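Local coordinates for protein ABC-type amino acid transport system, periplasmic component (Caldanaerobacter subterraneus subsp. tengcongensis MB4, PDB 4YMX) that binds arginine as the substrate-binding protein of an amino acid ABC transporter, probably handing it on to the membrane-bound transporter subunits, at residues Glu61-Asp66 / Asp255-Gln260; Asp85-Gly90 / Leu172-Asp177; Asp118-Tyr123 / Ser222-Ala227; Val129-Asn134 / Lys205-Leu210. All blocks are in the same frame, centred on the assembly; numbering follows the deposited sequence.

Contact 1: residues Glu61-Asp66 / Asp255-Gln260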
loop_
_atom_site.group_PDB
_atom_site.type_symbol
_atom_site.label_atom_id
_atom_site.label_comp_id
_atom_site.label_asym_id
_atom_site.label_seq_id
_atom_site.Cartn_x
_atom_site.Cartn_y
_atom_site.Cartn_z
ATOM N N GLU A 61 -12.198 -9.388 9.689
ATOM C CA GLU A 61 -10.787 -9.694 9.844
ATOM C C GLU A 61 -9.967 -8.839 8.898
ATOM O O GLU A 61 -10.317 -8.687 7.731
ATOM C CB GLU A 61 -10.515 -11.164 9.524
ATOM C CG GLU A 61 -11.310 -12.165 10.341
ATOM C CD GLU A 61 -11.054 -13.595 9.900
ATOM O OE1 GLU A 61 -11.243 -13.893 8.699
ATOM O OE2 GLU A 61 -10.653 -14.418 10.752
ATOM N N ILE A 62 -8.876 -8.278 9.403
ATOM C CA ILE A 62 -7.924 -7.592 8.546
ATOM C C ILE A 62 -6.975 -8.667 8.039
ATOM O O ILE A 62 -6.282 -9.331 8.829
ATOM C CB ILE A 62 -7.166 -6.502 9.303
ATOM C CG1 ILE A 62 -8.139 -5.414 9.763
ATOM C CG2 ILE A 62 -6.090 -5.891 8.427
ATOM C CD1 ILE A 62 -7.526 -4.412 10.732
ATOM N N VAL A 63 -6.985 -8.863 6.718
ATOM C CA VAL A 63 -6.239 -9.942 6.082
ATOM C C VAL A 63 -5.438 -9.423 4.896
ATOM O O VAL A 63 -5.633 -8.291 4.447
ATOM C CB VAL A 63 -7.173 -11.071 5.587
ATOM C CG1 VAL A 63 -7.963 -11.672 6.746
ATOM C CG2 VAL A 63 -8.119 -10.548 4.522
ATOM N N GLY A 64 -4.547 -10.259 4.377
ATOM C CA GLY A 64 -3.786 -9.925 3.187
ATOM C C GLY A 64 -2.348 -10.378 3.276
ATOM O O GLY A 64 -1.910 -10.918 4.294
ATOM N N PHE A 65 -1.608 -10.138 2.202
ATOM C CA PHE A 65 -0.198 -10.500 2.120
ATOM C C PHE A 65 0.603 -9.890 3.268
ATOM O O PHE A 65 1.409 -10.569 3.911
ATOM C CB PHE A 65 0.330 -10.021 0.763
ATOM C CG PHE A 65 1.746 -10.405 0.460
ATOM C CD1 PHE A 65 2.137 -11.740 0.417
ATOM C CD2 PHE A 65 2.667 -9.431 0.122
ATOM C CE1 PHE A 65 3.443 -12.081 0.100
ATOM C CE2 PHE A 65 3.976 -9.767 -0.203
ATOM C CZ PHE A 65 4.362 -11.095 -0.215
ATOM N N ASP A 66 0.370 -8.612 3.544
ATOM C CA ASP A 66 1.094 -7.949 4.624
ATOM C C ASP A 66 0.745 -8.523 5.982
ATOM O O ASP A 66 1.591 -8.547 6.886
ATOM C CB ASP A 66 0.833 -6.442 4.638
ATOM C CG ASP A 66 1.581 -5.699 3.541
ATOM O OD1 ASP A 66 2.445 -6.289 2.871
ATOM O OD2 ASP A 66 1.330 -4.489 3.383
ATOM N N ASP A 255 1.530 -16.824 -4.264
ATOM C CA ASP A 255 0.526 -17.535 -5.056
ATOM C C ASP A 255 -0.884 -17.247 -4.566
ATOM O O ASP A 255 -1.793 -16.994 -5.351
ATOM C CB ASP A 255 0.773 -19.038 -4.999
ATOM C CG ASP A 255 1.718 -19.503 -6.069
ATOM O OD1 ASP A 255 2.086 -18.678 -6.929
ATOM O OD2 ASP A 255 2.084 -20.698 -6.053
ATOM N N LYS A 256 -1.040 -17.277 -3.251
ATOM C CA LYS A 256 -2.322 -17.108 -2.588
ATOM C C LYS A 256 -2.926 -15.721 -2.825
ATOM O O LYS A 256 -4.134 -15.592 -3.043
ATOM C CB LYS A 256 -2.125 -17.371 -1.088
ATOM C CG LYS A 256 -3.275 -17.033 -0.158
ATOM C CD LYS A 256 -2.772 -17.069 1.293
ATOM C CE LYS A 256 -3.871 -16.803 2.306
ATOM N NZ LYS A 256 -3.292 -16.714 3.676
ATOM N N TRP A 257 -2.087 -14.686 -2.820
ATOM C CA TRP A 257 -2.583 -13.315 -2.896
ATOM C C TRP A 257 -2.472 -12.665 -4.271
ATOM O O TRP A 257 -3.277 -11.796 -4.603
ATOM C CB TRP A 257 -1.884 -12.431 -1.856
ATOM C CG TRP A 257 -2.203 -12.832 -0.454
ATOM C CD1 TRP A 257 -1.351 -13.403 0.448
ATOM C CD2 TRP A 257 -3.470 -12.724 0.209
ATOM N NE1 TRP A 257 -2.004 -13.648 1.624
ATOM C CE2 TRP A 257 -3.312 -13.240 1.508
ATOM C CE3 TRP A 257 -4.734 -12.242 -0.172
ATOM C CZ2 TRP A 257 -4.355 -13.295 2.431
ATOM C CZ3 TRP A 257 -5.765 -12.280 0.748
ATOM C CH2 TRP A 257 -5.574 -12.803 2.030
ATOM N N PHE A 258 -1.474 -13.060 -5.055
ATOM C CA PHE A 258 -1.177 -12.348 -6.301
ATOM C C PHE A 258 -1.344 -13.160 -7.576
ATOM O O PHE A 258 -1.236 -12.607 -8.674
ATOM C CB PHE A 258 0.244 -11.790 -6.271
ATOM C CG PHE A 258 0.501 -10.845 -5.136
ATOM C CD1 PHE A 258 -0.052 -9.578 -5.134
ATOM C CD2 PHE A 258 1.310 -11.220 -4.077
ATOM C CE1 PHE A 258 0.191 -8.697 -4.089
ATOM C CE2 PHE A 258 1.550 -10.349 -3.027
ATOM C CZ PHE A 258 0.984 -9.085 -3.028
ATOM N N LYS A 259 -1.582 -14.462 -7.458
ATOM C CA LYS A 259 -1.622 -15.299 -8.652
ATOM C C LYS A 259 -3.011 -15.863 -8.918
ATOM O O LYS A 259 -3.155 -16.906 -9.564
ATOM C CB LYS A 259 -0.601 -16.430 -8.553
ATOM C CG LYS A 259 0.842 -15.946 -8.463
ATOM C CD LYS A 259 1.260 -15.223 -9.732
ATOM C CE LYS A 259 2.715 -14.798 -9.676
ATOM N NZ LYS A 259 3.562 -15.920 -9.183
ATOM N N GLN A 260 -4.027 -15.156 -8.440
ATOM C CA GLN A 260 -5.413 -15.555 -8.654
ATOM C C GLN A 260 -6.034 -14.806 -9.826
ATOM O O GLN A 260 -5.507 -13.796 -10.281
ATOM C CB GLN A 260 -6.231 -15.323 -7.386
ATOM C CG GLN A 260 -5.694 -16.072 -6.180
ATOM C CD GLN A 260 -5.565 -17.560 -6.441
ATOM O OE1 GLN A 260 -6.525 -18.208 -6.858
ATOM N NE2 GLN A 260 -4.375 -18.109 -6.202
#

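Contact 2: residues Asp85-Gly90 / Leu172-Asp177. With ARG (arginine), chain C.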
loop_
_atom_site.group_PDB
_atom_site.type_symbol
_atom_site.label_atom_id
_atom_site.label_comp_id
_atom_site.label_asym_id
_atom_site.label_seq_id
_atom_site.Cartn_x
_atom_site.Cartn_y
_atom_site.Cartn_z
ATOM N N ASP A 85 -5.734 -0.293 12.579
ATOM C CA ASP A 85 -6.074 0.249 11.264
ATOM C C ASP A 85 -6.229 1.764 11.373
ATOM O O ASP A 85 -6.942 2.274 12.253
ATOM C CB ASP A 85 -7.358 -0.406 10.758
ATOM C CG ASP A 85 -7.675 -0.070 9.319
ATOM O OD1 ASP A 85 -8.807 -0.377 8.894
ATOM O OD2 ASP A 85 -6.820 0.492 8.606
ATOM N N MET A 86 -5.505 2.488 10.526
ATOM C CA MET A 86 -5.554 3.942 10.520
ATOM C C MET A 86 -5.288 4.470 9.111
ATOM O O MET A 86 -4.813 3.731 8.237
ATOM C CB MET A 86 -4.521 4.513 11.499
ATOM C CG MET A 86 -3.079 4.269 11.073
ATOM S SD MET A 86 -1.884 4.762 12.328
ATOM C CE MET A 86 -2.105 3.448 13.510
ATOM N N ASP A 87 -5.592 5.746 8.900
ATOM C CA ASP A 87 -5.273 6.404 7.639
ATOM C C ASP A 87 -3.790 6.250 7.333
ATOM O O ASP A 87 -2.961 6.370 8.233
ATOM C CB ASP A 87 -5.626 7.891 7.702
ATOM C CG ASP A 87 -7.117 8.144 7.844
ATOM O OD1 ASP A 87 -7.933 7.289 7.444
ATOM O OD2 ASP A 87 -7.471 9.229 8.348
ATOM N N PHE A 88 -3.461 5.946 6.080
ATOM C CA PHE A 88 -2.061 5.718 5.706
ATOM C C PHE A 88 -1.138 6.852 6.158
ATOM O O PHE A 88 -0.032 6.615 6.666
ATOM C CB PHE A 88 -1.928 5.508 4.197
ATOM C CG PHE A 88 -0.511 5.243 3.748
ATOM C CD1 PHE A 88 0.009 3.954 3.747
ATOM C CD2 PHE A 88 0.309 6.287 3.337
ATOM C CE1 PHE A 88 1.323 3.713 3.342
ATOM C CE2 PHE A 88 1.608 6.054 2.929
ATOM C CZ PHE A 88 2.114 4.759 2.916
ATOM N N LYS A 89 -1.605 8.089 6.000
ATOM C CA LYS A 89 -0.820 9.264 6.366
ATOM C C LYS A 89 -0.403 9.313 7.847
ATOM O O LYS A 89 0.569 9.992 8.191
ATOM C CB LYS A 89 -1.597 10.541 6.015
ATOM C CG LYS A 89 -2.822 10.756 6.884
ATOM C CD LYS A 89 -3.641 11.946 6.408
ATOM C CE LYS A 89 -4.729 12.263 7.417
ATOM N NZ LYS A 89 -5.577 13.412 6.965
ATOM N N GLY A 90 -1.124 8.596 8.707
ATOM C CA GLY A 90 -0.803 8.573 10.122
ATOM C C GLY A 90 0.180 7.489 10.519
ATOM O O GLY A 90 0.599 7.435 11.673
ATOM N N LEU A 172 -7.222 12.166 -0.649
ATOM C CA LEU A 172 -8.078 11.329 0.193
ATOM C C LEU A 172 -7.283 10.599 1.275
ATOM O O LEU A 172 -6.137 10.193 1.060
ATOM C CB LEU A 172 -8.800 10.283 -0.674
ATOM C CG LEU A 172 -9.980 10.726 -1.552
ATOM C CD1 LEU A 172 -11.062 11.414 -0.720
ATOM C CD2 LEU A 172 -9.537 11.610 -2.720
ATOM N N ASN A 173 -7.911 10.398 2.429
ATOM C CA ASN A 173 -7.316 9.570 3.470
ATOM C C ASN A 173 -7.196 8.109 3.063
ATOM O O ASN A 173 -6.177 7.477 3.320
ATOM C CB ASN A 173 -8.137 9.657 4.756
ATOM C CG ASN A 173 -8.035 11.009 5.416
ATOM O OD1 ASN A 173 -7.043 11.719 5.247
ATOM N ND2 ASN A 173 -9.063 11.374 6.171
ATOM N N ARG A 174 -8.250 7.584 2.440
ATOM C CA ARG A 174 -8.364 6.157 2.145
ATOM C C ARG A 174 -8.616 5.901 0.668
ATOM O O ARG A 174 -9.371 6.622 0.002
ATOM C CB ARG A 174 -9.498 5.534 2.970
ATOM C CG ARG A 174 -9.319 5.693 4.473
ATOM C CD ARG A 174 -8.325 4.682 5.007
ATOM N NE ARG A 174 -8.966 3.396 5.285
ATOM C CZ ARG A 174 -8.498 2.486 6.139
ATOM N NH1 ARG A 174 -7.373 2.702 6.800
ATOM N NH2 ARG A 174 -9.165 1.359 6.332
ATOM N N VAL A 175 -7.984 4.848 0.167
ATOM C CA VAL A 175 -8.072 4.488 -1.242
ATOM C C VAL A 175 -9.506 4.196 -1.668
ATOM O O VAL A 175 -9.896 4.490 -2.804
ATOM C CB VAL A 175 -7.159 3.279 -1.543
ATOM C CG1 VAL A 175 -7.334 2.804 -2.980
ATOM C CG2 VAL A 175 -5.707 3.655 -1.282
ATOM N N SER A 176 -10.300 3.622 -0.767
ATOM C CA SER A 176 -11.677 3.286 -1.099
ATOM C C SER A 176 -12.471 4.518 -1.552
ATOM O O SER A 176 -13.313 4.425 -2.439
ATOM C CB SER A 176 -12.359 2.605 0.085
ATOM O OG SER A 176 -12.218 3.399 1.251
ATOM N N ASP A 177 -12.172 5.678 -0.980
ATOM C CA ASP A 177 -12.855 6.905 -1.379
ATOM C C ASP A 177 -12.412 7.426 -2.735
ATOM O O ASP A 177 -13.185 8.075 -3.438
ATOM C CB ASP A 177 -12.715 7.968 -0.291
ATOM C CG ASP A 177 -13.483 7.601 0.946
ATOM O OD1 ASP A 177 -14.710 7.392 0.836
ATOM O OD2 ASP A 177 -12.862 7.469 2.019
HETATM N N ARG C . 3.316 2.315 -1.912
HETATM C CA ARG C . 2.722 3.663 -1.705
HETATM C C ARG C . 3.483 4.426 -0.635
HETATM O O ARG C . 4.354 3.871 0.032
HETATM C CB ARG C . 1.250 3.540 -1.310
HETATM C CG ARG C . 1.007 2.654 -0.104
HETATM C CD ARG C . -0.419 2.785 0.409
HETATM N NE ARG C . -0.742 1.713 1.339
HETATM C CZ ARG C . -1.916 1.569 1.942
HETATM N NH1 ARG C . -2.897 2.429 1.729
HETATM N NH2 ARG C . -2.100 0.558 2.769
HETATM O OXT ARG C . 3.238 5.612 -0.422
HETATM O O HOH W 1 -10.653 8.908 6.887
HETATM O O HOH W 2 -3.658 8.764 4.012
#

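Contact 3: residues Asp118-Tyr123 / Ser222-Ala227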
loop_
_atom_site.group_PDB
_atom_site.type_symbol
_atom_site.label_atom_id
_atom_site.label_comp_id
_atom_site.label_asym_id
_atom_site.label_seq_id
_atom_site.Cartn_x
_atom_site.Cartn_y
_atom_site.Cartn_z
ATOM N N ASP A 118 13.170 3.453 10.003
ATOM C CA ASP A 118 14.051 2.481 9.363
ATOM C C ASP A 118 13.231 1.440 8.603
ATOM O O ASP A 118 12.159 1.032 9.049
ATOM C CB ASP A 118 14.927 1.776 10.404
ATOM C CG ASP A 118 15.990 2.679 10.988
ATOM O OD1 ASP A 118 16.372 3.665 10.328
ATOM O OD2 ASP A 118 16.455 2.389 12.106
ATOM N N PHE A 119 13.755 0.996 7.468
ATOM C CA PHE A 119 13.051 0.025 6.632
ATOM C C PHE A 119 13.784 -1.296 6.501
ATOM O O PHE A 119 15.020 -1.352 6.438
ATOM C CB PHE A 119 12.793 0.585 5.232
ATOM C CG PHE A 119 11.726 1.630 5.189
ATOM C CD1 PHE A 119 10.390 1.274 5.050
ATOM C CD2 PHE A 119 12.056 2.973 5.287
ATOM C CE1 PHE A 119 9.396 2.251 5.009
ATOM C CE2 PHE A 119 11.073 3.950 5.245
ATOM C CZ PHE A 119 9.737 3.585 5.108
ATOM N N SER A 120 12.997 -2.362 6.443
ATOM C CA SER A 120 13.509 -3.683 6.124
ATOM C C SER A 120 13.928 -3.768 4.668
ATOM O O SER A 120 13.724 -2.842 3.876
ATOM C CB SER A 120 12.419 -4.719 6.384
ATOM O OG SER A 120 11.426 -4.646 5.361
ATOM N N ASP A 121 14.502 -4.910 4.319
ATOM C CA ASP A 121 14.688 -5.264 2.924
ATOM C C ASP A 121 13.331 -5.256 2.229
ATOM O O ASP A 121 12.289 -5.462 2.870
ATOM C CB ASP A 121 15.310 -6.657 2.819
ATOM C CG ASP A 121 16.716 -6.716 3.387
ATOM O OD1 ASP A 121 17.498 -5.777 3.138
ATOM O OD2 ASP A 121 17.041 -7.715 4.061
ATOM N N LEU A 122 13.332 -5.013 0.923
ATOM C CA LEU A 122 12.093 -5.086 0.150
ATOM C C LEU A 122 11.513 -6.499 0.199
ATOM O O LEU A 122 12.258 -7.491 0.168
ATOM C CB LEU A 122 12.331 -4.693 -1.309
ATOM C CG LEU A 122 12.701 -3.244 -1.603
ATOM C CD1 LEU A 122 13.136 -3.120 -3.043
ATOM C CD2 LEU A 122 11.519 -2.336 -1.339
ATOM N N TYR A 123 10.187 -6.599 0.274
ATOM C CA TYR A 123 9.537 -7.908 0.244
ATOM C C TYR A 123 8.571 -8.068 -0.941
ATOM O O TYR A 123 8.015 -9.152 -1.147
ATOM C CB TYR A 123 8.824 -8.219 1.571
ATOM C CG TYR A 123 7.679 -7.287 1.882
ATOM C CD1 TYR A 123 6.435 -7.457 1.281
ATOM C CD2 TYR A 123 7.836 -6.232 2.775
ATOM C CE1 TYR A 123 5.390 -6.599 1.552
ATOM C CE2 TYR A 123 6.779 -5.373 3.057
ATOM C CZ TYR A 123 5.565 -5.565 2.438
ATOM O OH TYR A 123 4.519 -4.712 2.699
ATOM N N SER A 222 7.840 -2.426 -1.697
ATOM C CA SER A 222 7.301 -2.356 -0.342
ATOM C C SER A 222 8.255 -2.975 0.678
ATOM O O SER A 222 8.930 -3.966 0.393
ATOM C CB SER A 222 5.950 -3.054 -0.274
ATOM O OG SER A 222 5.051 -2.434 -1.174
ATOM N N ALA A 223 8.322 -2.365 1.856
ATOM C CA ALA A 223 9.187 -2.830 2.938
ATOM C C ALA A 223 8.502 -2.586 4.270
ATOM O O ALA A 223 7.561 -1.801 4.347
ATOM C CB ALA A 223 10.536 -2.120 2.890
ATOM N N VAL A 224 8.977 -3.258 5.317
ATOM C CA VAL A 224 8.452 -3.061 6.664
ATOM C C VAL A 224 9.163 -1.877 7.302
ATOM O O VAL A 224 10.381 -1.740 7.180
ATOM C CB VAL A 224 8.661 -4.315 7.538
ATOM C CG1 VAL A 224 8.210 -4.060 8.967
ATOM C CG2 VAL A 224 7.909 -5.497 6.951
ATOM N N ALA A 225 8.401 -1.008 7.961
ATOM C CA ALA A 225 8.995 0.108 8.699
ATOM C C ALA A 225 8.982 -0.123 10.199
ATOM O O ALA A 225 8.020 -0.666 10.769
ATOM C CB ALA A 225 8.292 1.420 8.376
ATOM N N VAL A 226 10.098 0.227 10.840
ATOM C CA VAL A 226 10.185 0.251 12.299
ATOM C C VAL A 226 10.715 1.605 12.734
ATOM O O VAL A 226 11.237 2.373 11.920
ATOM C CB VAL A 226 11.084 -0.880 12.890
ATOM C CG1 VAL A 226 10.558 -2.258 12.492
ATOM C CG2 VAL A 226 12.546 -0.702 12.470
ATOM N N ALA A 227 10.591 1.903 14.022
ATOM C CA ALA A 227 11.077 3.176 14.538
ATOM C C ALA A 227 12.582 3.309 14.332
ATOM O O ALA A 227 13.323 2.318 14.354
ATOM C CB ALA A 227 10.738 3.321 16.000
HETATM O O HOH W 3 4.929 -2.219 4.020
#

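Contact 4: residues Val129-Asn134 / Lys205-Leu210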
loop_
_atom_site.group_PDB
_atom_site.type_symbol
_atom_site.label_atom_id
_atom_site.label_comp_id
_atom_site.label_asym_id
_atom_site.label_seq_id
_atom_site.Cartn_x
_atom_site.Cartn_y
_atom_site.Cartn_z
ATOM N N VAL A 129 0.109 3.000 -11.492
ATOM C CA VAL A 129 -0.691 3.052 -12.701
ATOM C C VAL A 129 -1.770 4.118 -12.562
ATOM O O VAL A 129 -1.954 4.712 -11.503
ATOM C CB VAL A 129 -1.364 1.701 -13.026
ATOM C CG1 VAL A 129 -0.331 0.575 -13.102
ATOM C CG2 VAL A 129 -2.468 1.378 -12.024
ATOM N N VAL A 130 -2.482 4.356 -13.652
ATOM C CA VAL A 130 -3.605 5.275 -13.657
ATOM C C VAL A 130 -4.892 4.475 -13.873
ATOM O O VAL A 130 -4.932 3.555 -14.691
ATOM C CB VAL A 130 -3.426 6.331 -14.757
ATOM C CG1 VAL A 130 -4.682 7.188 -14.890
ATOM C CG2 VAL A 130 -2.205 7.207 -14.454
ATOM N N VAL A 131 -5.928 4.788 -13.104
ATOM C CA VAL A 131 -7.239 4.182 -13.293
ATOM C C VAL A 131 -8.211 5.240 -13.813
ATOM O O VAL A 131 -8.252 6.360 -13.298
ATOM C CB VAL A 131 -7.800 3.592 -11.973
ATOM C CG1 VAL A 131 -9.152 2.925 -12.222
ATOM C CG2 VAL A 131 -6.823 2.592 -11.366
ATOM N N VAL A 132 -8.977 4.888 -14.843
ATOM C CA VAL A 132 -9.992 5.775 -15.419
ATOM C C VAL A 132 -11.245 4.957 -15.707
ATOM O O VAL A 132 -11.206 3.727 -15.660
ATOM C CB VAL A 132 -9.500 6.442 -16.736
ATOM C CG1 VAL A 132 -8.283 7.322 -16.473
ATOM C CG2 VAL A 132 -9.202 5.390 -17.801
ATOM N N LYS A 133 -12.354 5.627 -16.015
ATOM C CA LYS A 133 -13.542 4.916 -16.477
ATOM C C LYS A 133 -13.314 4.381 -17.887
ATOM O O LYS A 133 -12.475 4.909 -18.631
ATOM C CB LYS A 133 -14.761 5.833 -16.487
ATOM C CG LYS A 133 -15.229 6.297 -15.122
ATOM C CD LYS A 133 -15.889 5.159 -14.368
ATOM C CE LYS A 133 -16.988 5.652 -13.447
ATOM N NZ LYS A 133 -18.208 6.107 -14.162
ATOM N N ASN A 134 -14.067 3.348 -18.256
ATOM C CA ASN A 134 -13.911 2.737 -19.571
ATOM C C ASN A 134 -14.094 3.712 -20.732
ATOM O O ASN A 134 -13.428 3.586 -21.765
ATOM C CB ASN A 134 -14.853 1.540 -19.731
ATOM C CG ASN A 134 -14.368 0.320 -18.971
ATOM O OD1 ASN A 134 -13.185 0.211 -18.644
ATOM N ND2 ASN A 134 -15.280 -0.603 -18.683
ATOM N N LYS A 205 -16.377 -2.748 -12.359
ATOM C CA LYS A 205 -16.296 -3.310 -13.699
ATOM C C LYS A 205 -16.276 -2.274 -14.821
ATOM O O LYS A 205 -15.942 -2.608 -15.960
ATOM C CB LYS A 205 -17.431 -4.320 -13.896
ATOM C CG LYS A 205 -17.291 -5.541 -12.996
ATOM C CD LYS A 205 -18.549 -6.398 -12.980
ATOM C CE LYS A 205 -18.304 -7.708 -12.248
ATOM N NZ LYS A 205 -17.677 -7.496 -10.912
ATOM N N ASP A 206 -16.612 -1.030 -14.511
ATOM C CA ASP A 206 -16.608 0.017 -15.525
ATOM C C ASP A 206 -15.331 0.861 -15.488
ATOM O O ASP A 206 -15.282 1.961 -16.046
ATOM C CB ASP A 206 -17.863 0.879 -15.401
ATOM C CG ASP A 206 -19.104 0.139 -15.843
ATOM O OD1 ASP A 206 -19.047 -0.520 -16.906
ATOM O OD2 ASP A 206 -20.119 0.189 -15.118
ATOM N N MET A 207 -14.293 0.338 -14.838
ATOM C CA MET A 207 -12.997 1.005 -14.818
ATOM C C MET A 207 -11.919 0.174 -15.517
ATOM O O MET A 207 -12.034 -1.051 -15.647
ATOM C CB MET A 207 -12.575 1.292 -13.373
ATOM C CG MET A 207 -13.474 2.295 -12.666
ATOM S SD MET A 207 -12.982 2.466 -10.949
ATOM C CE MET A 207 -14.273 3.537 -10.318
ATOM N N LYS A 208 -10.861 0.855 -15.944
ATOM C CA LYS A 208 -9.720 0.208 -16.580
ATOM C C LYS A 208 -8.415 0.821 -16.097
ATOM O O LYS A 208 -8.381 1.964 -15.631
ATOM C CB LYS A 208 -9.814 0.289 -18.110
ATOM C CG LYS A 208 -9.736 1.696 -18.653
ATOM C CD LYS A 208 -9.917 1.720 -20.159
ATOM C CE LYS A 208 -9.934 3.159 -20.637
ATOM N NZ LYS A 208 -10.109 3.208 -22.118
ATOM N N ILE A 209 -7.343 0.050 -16.214
ATOM C CA ILE A 209 -6.015 0.499 -15.842
ATOM C C ILE A 209 -5.288 0.973 -17.095
ATOM O O ILE A 209 -5.300 0.290 -18.123
ATOM C CB ILE A 209 -5.234 -0.651 -15.206
ATOM C CG1 ILE A 209 -5.927 -1.082 -13.915
ATOM C CG2 ILE A 209 -3.788 -0.250 -14.941
ATOM C CD1 ILE A 209 -5.363 -2.358 -13.290
ATOM N N LEU A 210 -4.675 2.148 -17.005
ATOM C CA LEU A 210 -3.757 2.622 -18.031
ATOM C C LEU A 210 -2.330 2.517 -17.503
ATOM O O LEU A 210 -1.977 3.114 -16.472
ATOM C CB LEU A 210 -4.077 4.059 -18.446
ATOM C CG LEU A 210 -5.490 4.246 -18.992
ATOM C CD1 LEU A 210 -5.759 5.700 -19.347
ATOM C CD2 LEU A 210 -5.729 3.340 -20.193
HETATM O O HOH W 4 -12.248 1.174 -22.594
#

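Contact 1: residues Glu61-Asp66 / Asp255-Gln260
This is an aromatic packing contact in the first lobe: W257 and F258, from the last turn of the C-terminal helix 249-258, meet V63, G64 and F65 where strand 59-63 gives way to helix 65-77. The indole of W257 lies flat against the backbone of G64, whose CA stands 3.6 Å from the centroid of the six-membered ring, a CH-pi contact over the face. Glycine suits this N-cap position: with phi at 140° a CB would press on the carbonyl oxygen of V63, and the bare backbone lets the ring come close. The aliphatic chain of K256 lies on the opposite face of the indole, with K256 CD 3.4 Å above its plane. F65 has CG anti to the backbone N (chi1 -175°), which carries its ring to F258. The two rings form a T-shaped pair, planes at 77°, with F258 CE2 pointing at the centre of the F65 ring. V63 adds a looser apolar touch from CG2 to CH2 of W257, 4.2 Å away. W257 NE1 hydrogen-bonds D68 of helix 65-77, and K256 NZ forms a salt bridge with it. Y124 and F50 carry the aromatic packing on around F258, and F52 of strand 51-56 lies against W257.

Contact 2: residues Asp85-Gly90 / Leu172-Asp177
The ligand cleft between the two lobes of this type II periplasmic-binding-protein fold is bridged here: residues 85-90, from the end of strand 80-85 of the first lobe onward, meet residues 172-177, running from strand 168-172 into helix 175-183 of the second. R174 crosses the gap and grips D85 end-on. NH1 of R174 donates to OD2 of D85 at 2.9 Å, nearly straight at 165°, while NH2 of R174 reaches D85 OD1 at 3.1 Å. The R174 chain, bent at chi2 and chi3, curls round to aim its guanidinium at D85, the planes of the two groups lying 39° apart. H53 and the backbone N of A45 also bond D85, and so many donors would be expected to keep its carboxylate ionised. Long, charged arginine suits this place, spanning the cleft to meet aspartate with two N-H groups. Beside them the carboxylate of D87 stacks on the amide of N173, and water 1 joins D87 OD1 to N173 ND2. F88 belongs to the arginine pocket: it lays a ring face on the ligand's side chain, its CD1 3.4 Å from the ligand NE. N173 O accepts from Q152 NE2 and from water 2, which in turn takes the N-H of K89. The extended chain of K89 carries its NZ to OD1 of N173, 2.8 Å away and tilted 27° from the carbonyl plane of that amide.

Contact 3: residues Asp118-Tyr123 / Ser222-Ala227
S120 lies at the point where the antiparallel pairing of 118-123 with 222-227 changes step. Its backbone N donates to V224 O (2.8 Å), but in return V224 N goes to the side-chain OG of S120, also at 2.8 Å, and that hydroxyl donates on to D121 O. Chi1 of 74° puts OG within reach of both, a task that suits the short hydroxyl side chain of serine. On one side D118 and V226 pair regularly, N to O both ways. On the other, Y123 N reaches S222 O at 2.9 Å, so D121 and L122 stand opposite A223 alone, an irregularity of the beta-bulge kind. The Y123 ring lies over S222 O, and water 3 links Y123 OH to A223 O. F119 leans CE1 on the small A225 CB, 3.6 Å off. Further out, helix 231-247 backs S120, V224 and V226, while F119 touches M107, P109 and R113. Strand 117-124 forms the outer edge of the mixed five-stranded sheet, whose order 2-1-3-5-4 is that of type II periplasmic binding proteins.

Contact 4: residues Val129-Asn134 / Lys205-Leu210
K208 sets its CG between the backbone N and carbonyl carbon (chi1 65°) and then runs out fully extended, which carries its methylenes obliquely past V132, with CE 3.7 Å from V132 CG2. From there NZ makes a weak bond to the backbone O of N134, and water 4 strengthens the link, donating to N134 O at 2.8 Å and accepting from K208 NZ at 3.0 Å. V132 and K208 are a hydrogen-bonded antiparallel pair, as are V130 and L210, where L210 N to V130 O is 2.7 Å. On the face of V130, V132 and K208, L210 also turns CD1 to V132 CG2, 3.8 Å away and crossing it at about a right angle. The other face carries V131 and I209. There I209 places CG2 3.6 Å from CG2 of V129, and V131 CG1 meets M207 CB. Beta-branched V129, V131 and I209 favour extended backbone; V131 and I209 meet A197, and I209 also L201, of helix 194-201, while the unbranched M207 reaches F179 and, with V131, L182 of helix 175-183. At the far end N134 N donates to D206 O at 2.9 Å, carrying the pairing one step beyond the strands. Strand 207-210 is joined to the second lobe's sheet by main-chain bonds with apolar side chains packed on both faces, and near N134, where the K208 ammonium meets water 4, the pairing relies on water as well.

In the fold
From the N terminus, 61-66 opens the widest loop, closed by contact 1 at the very C terminus, with the other three contacts nested inside it. Contact 2 then starts at 85-90 and crosses contacts 3 and 4, whose first segments lie within its loop and whose second segments lie beyond it. Contact 4 is nested in contact 3: strand 117-124 leads out of the first lobe into strand 128-133 of the second, and strands 207-210 and 222-227 mark the return. Contacts 1 and 3 thus belong to the first lobe, contact 4 to the second, and contact 2 spans both. I62 packs on D85 between contacts 1 and 2, and F65 touches Y123 between contacts 1 and 3.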